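Local coordinates for insecticidal protein (Brevibacillus laterosporus, PDB 7ML9) that probably forms beta-barrel pores in membranes as an insecticidal toxin active against the western corn rootworm, at residues A[188-194]-A[306-311]. Sequence-based numbering, arbitrary orientation.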
ATOM      1  N   LYS A 188      20.147  -5.793 -19.518  1.00 23.45           N
ATOM      2  CA  LYS A 188      20.921  -5.999 -20.734  1.00 29.76           C
ATOM      3  C   LYS A 188      20.184  -5.389 -21.920  1.00 32.58           C
ATOM      4  O   LYS A 188      18.957  -5.492 -22.022  1.00 29.72           O
ATOM      5  CB  LYS A 188      21.164  -7.487 -20.959  1.00 28.87           C
ATOM      6  CG  LYS A 188      21.912  -7.844 -22.217  1.00 37.22           C
ATOM      7  CD  LYS A 188      22.294  -9.317 -22.191  1.00 43.63           C
ATOM      8  CE  LYS A 188      21.094 -10.193 -21.884  1.00 46.14           C
ATOM      9  NZ  LYS A 188      20.853 -11.211 -22.947  1.00 56.37           N
ATOM     10  N   SER A 189      20.934  -4.720 -22.803  1.00 27.22           N
ATOM     11  CA  SER A 189      20.373  -4.225 -24.054  1.00 26.08           C
ATOM     12  C   SER A 189      20.771  -5.174 -25.165  1.00 32.06           C
ATOM     13  O   SER A 189      21.971  -5.471 -25.306  1.00 31.48           O
ATOM     14  CB  SER A 189      20.875  -2.821 -24.363  1.00 27.72           C
ATOM     15  OG  SER A 189      22.240  -2.864 -24.715  1.00 30.93           O
ATOM     16  N   PRO A 190      19.830  -5.702 -25.945  1.00 26.89           N
ATOM     17  CA  PRO A 190      20.214  -6.578 -27.055  1.00 30.93           C
ATOM     18  C   PRO A 190      21.032  -5.820 -28.096  1.00 26.94           C
ATOM     19  O   PRO A 190      21.000  -4.590 -28.191  1.00 25.60           O
ATOM     20  CB  PRO A 190      18.871  -7.048 -27.630  1.00 35.07           C
ATOM     21  CG  PRO A 190      17.874  -6.800 -26.533  1.00 38.45           C
ATOM     22  CD  PRO A 190      18.370  -5.590 -25.801  1.00 32.61           C
ATOM     23  N   SER A 191      21.809  -6.587 -28.846  1.00 29.45           N
ATOM     24  CA  SER A 191      22.610  -6.043 -29.935  1.00 31.02           C
ATOM     25  C   SER A 191      21.729  -5.324 -30.958  1.00 27.15           C
ATOM     26  O   SER A 191      20.684  -5.839 -31.356  1.00 28.65           O
ATOM     27  CB  SER A 191      23.378  -7.187 -30.598  1.00 28.09           C
ATOM     28  OG  SER A 191      24.122  -6.724 -31.713  1.00 39.12           O
ATOM     29  N   GLN A 192      22.155  -4.134 -31.381  1.00 28.75           N
ATOM     30  CA  GLN A 192      21.444  -3.329 -32.366  1.00 26.56           C
ATOM     31  C   GLN A 192      22.248  -3.242 -33.662  1.00 31.48           C
ATOM     32  O   GLN A 192      23.483  -3.257 -33.649  1.00 27.56           O
ATOM     33  CB  GLN A 192      21.170  -1.915 -31.841  1.00 25.71           C
ATOM     34  CG  GLN A 192      20.372  -1.873 -30.535  1.00 32.12           C
ATOM     35  CD  GLN A 192      19.024  -2.570 -30.669  1.00 36.69           C
ATOM     36  OE1 GLN A 192      18.697  -3.479 -29.900  1.00 39.29           O
ATOM     37  NE2 GLN A 192      18.243  -2.153 -31.660  1.00 29.16           N
ATOM     38  N   LYS A 193      21.530  -3.139 -34.780  1.00 30.63           N
ATOM     39  CA  LYS A 193      22.114  -3.036 -36.115  1.00 32.31           C
ATOM     40  C   LYS A 193      22.208  -1.561 -36.499  1.00 32.99           C
ATOM     41  O   LYS A 193      21.192  -0.858 -36.527  1.00 32.53           O
ATOM     42  CB  LYS A 193      21.273  -3.814 -37.132  1.00 34.96           C
ATOM     43  CG  LYS A 193      22.064  -4.323 -38.337  1.00 44.25           C
ATOM     44  CD  LYS A 193      22.155  -5.857 -38.369  1.00 57.85           C
ATOM     45  CE  LYS A 193      23.065  -6.373 -39.506  1.00 56.91           C
ATOM     46  NZ  LYS A 193      24.176  -7.286 -39.067  1.00 58.09           N
ATOM     47  N   ILE A 194      23.425  -1.088 -36.782  1.00 32.65           N
ATOM     48  CA  ILE A 194      23.698   0.314 -37.093  1.00 28.99           C
ATOM     49  C   ILE A 194      24.295   0.406 -38.496  1.00 32.22           C
ATOM     50  O   ILE A 194      25.249  -0.313 -38.815  1.00 27.00           O
ATOM     51  CB  ILE A 194      24.662   0.946 -36.071  1.00 31.27           C
ATOM     52  CG1 ILE A 194      24.181   0.674 -34.642  1.00 34.45           C
ATOM     53  CG2 ILE A 194      24.805   2.429 -36.331  1.00 28.18           C
ATOM     54  CD1 ILE A 194      22.866   1.305 -34.342  1.00 33.70           C
ATOM     55  N   GLN A 306      22.172   9.413 -34.534  1.00 31.12           N
ATOM     56  CA  GLN A 306      21.017   8.555 -34.341  1.00 32.51           C
ATOM     57  C   GLN A 306      20.893   8.280 -32.850  1.00 36.16           C
ATOM     58  O   GLN A 306      21.898   8.272 -32.124  1.00 29.49           O
ATOM     59  CB  GLN A 306      21.180   7.249 -35.129  1.00 30.56           C
ATOM     60  CG  GLN A 306      19.983   6.330 -35.145  1.00 33.99           C
ATOM     61  CD  GLN A 306      20.320   4.983 -35.752  1.00 37.14           C
ATOM     62  OE1 GLN A 306      21.459   4.748 -36.164  1.00 41.94           O
ATOM     63  NE2 GLN A 306      19.339   4.089 -35.807  1.00 40.87           N
ATOM     64  N   GLU A 307      19.653   8.110 -32.394  1.00 33.37           N
ATOM     65  CA  GLU A 307      19.372   7.618 -31.051  1.00 35.76           C
ATOM     66  C   GLU A 307      18.333   6.514 -31.150  1.00 39.72           C
ATOM     67  O   GLU A 307      17.423   6.581 -31.980  1.00 39.03           O
ATOM     68  CB  GLU A 307      18.895   8.728 -30.110  1.00 32.01           C
ATOM     69  CG  GLU A 307      20.005   9.684 -29.727  1.00 35.52           C
ATOM     70  CD  GLU A 307      19.590  10.708 -28.690  1.00 45.79           C
ATOM     71  OE1 GLU A 307      18.382  10.798 -28.394  1.00 56.13           O
ATOM     72  OE2 GLU A 307      20.471  11.433 -28.178  1.00 42.01           O
ATOM     73  N   ILE A 308      18.504   5.477 -30.330  1.00 29.68           N
ATOM     74  CA  ILE A 308      17.648   4.299 -30.359  1.00 29.89           C
ATOM     75  C   ILE A 308      17.204   3.991 -28.937  1.00 38.12           C
ATOM     76  O   ILE A 308      18.042   3.869 -28.036  1.00 30.47           O
ATOM     77  CB  ILE A 308      18.368   3.072 -30.949  1.00 31.65           C
ATOM     78  CG1 ILE A 308      19.183   3.442 -32.185  1.00 39.80           C
ATOM     79  CG2 ILE A 308      17.375   1.960 -31.259  1.00 34.87           C
ATOM     80  CD1 ILE A 308      19.880   2.253 -32.784  1.00 38.74           C
ATOM     81  N   LYS A 309      15.896   3.850 -28.742  1.00 36.98           N
ATOM     82  CA  LYS A 309      15.352   3.302 -27.508  1.00 34.05           C
ATOM     83  C   LYS A 309      15.306   1.787 -27.638  1.00 33.04           C
ATOM     84  O   LYS A 309      14.758   1.261 -28.609  1.00 37.62           O
ATOM     85  CB  LYS A 309      13.954   3.860 -27.242  1.00 41.66           C
ATOM     86  CG  LYS A 309      13.924   5.046 -26.293  1.00 52.40           C
ATOM     87  CD  LYS A 309      12.615   5.066 -25.512  1.00 55.59           C
ATOM     88  CE  LYS A 309      12.441   6.362 -24.747  1.00 60.18           C
ATOM     89  NZ  LYS A 309      12.170   6.105 -23.307  1.00 61.41           N
ATOM     90  N   VAL A 310      15.888   1.090 -26.667  1.00 30.43           N
ATOM     91  CA  VAL A 310      16.057  -0.354 -26.716  1.00 29.25           C
ATOM     92  C   VAL A 310      15.372  -0.950 -25.489  1.00 35.33           C
ATOM     93  O   VAL A 310      15.658  -0.519 -24.370  1.00 29.35           O
ATOM     94  CB  VAL A 310      17.538  -0.769 -26.753  1.00 30.34           C
ATOM     95  CG1 VAL A 310      17.668  -2.286 -26.701  1.00 28.68           C
ATOM     96  CG2 VAL A 310      18.198  -0.198 -28.004  1.00 34.83           C
ATOM     97  N   PRO A 311      14.475  -1.924 -25.649  1.00 34.94           N
ATOM     98  CA  PRO A 311      13.883  -2.576 -24.470  1.00 40.06           C
ATOM     99  C   PRO A 311      14.918  -3.437 -23.767  1.00 36.66           C
ATOM    100  O   PRO A 311      15.685  -4.149 -24.416  1.00 35.40           O
ATOM    101  CB  PRO A 311      12.755  -3.441 -25.056  1.00 40.39           C
ATOM    102  CG  PRO A 311      12.649  -3.048 -26.517  1.00 45.69           C
ATOM    103  CD  PRO A 311      13.994  -2.516 -26.904  1.00 39.80           C
TER
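Val-310 packs against Pro-190 and Gln-192 across the gap. CG1 lies 3.5 Å from CD of Pro-190, tighter than usual van der Waals contact, and 4.0 Å from CB of Ser-189. Both methyls meet the side chain of Gln-192, which comes from the opposite direction: its CG, beside the backbone N (chi1 -57°), lies 3.7 Å from Val-310 CG2, and the bend at chi2 (-58°) lays the rest of the side chain against the same methyl. The ring of Pro-190 also meets backbone: its CD is 3.3 Å from the carbonyl O of Pro-311. Further along, Ile-194 CD1 touches Ile-308 CD1 at 3.5 Å, again a close carbon pair. The end of Gln-306 completes this patch, its chain extended beyond CG with OE1 4.1 Å from CG2 of Ile-194.

The spacing explains why side chains carry the contact. Strand 178-189 pairs antiparallel with strand 303-323 in the long sheet of this aerolysin/ETX-MTX2-type toxin, and Lys-188 still bonds through its backbone to Ile-313. Past Ser-189 the chain leaves that sheet: CA atoms are 6.4 Å apart at Ser-189 and Val-310 but 9.1 Å at Ile-194 and Gln-306. Strand 193-196 instead pairs with strand 123-126, with a backbone hydrogen bond between Ile-194 and Leu-125, forming a separate two-stranded sheet over strand 303-323.

Second-shell bonds fix the connecting turn. Ser-189 OG is hydrogen-bonded to Phe-130 N, Ser-191 OG to Thr-127 O, and Gln-192 N to Thr-127 OG1. From the adjacent strand 266-289, Phe-283, Leu-285 and Ile-287 touch Ser-189, Gln-192 and Gln-306 respectively.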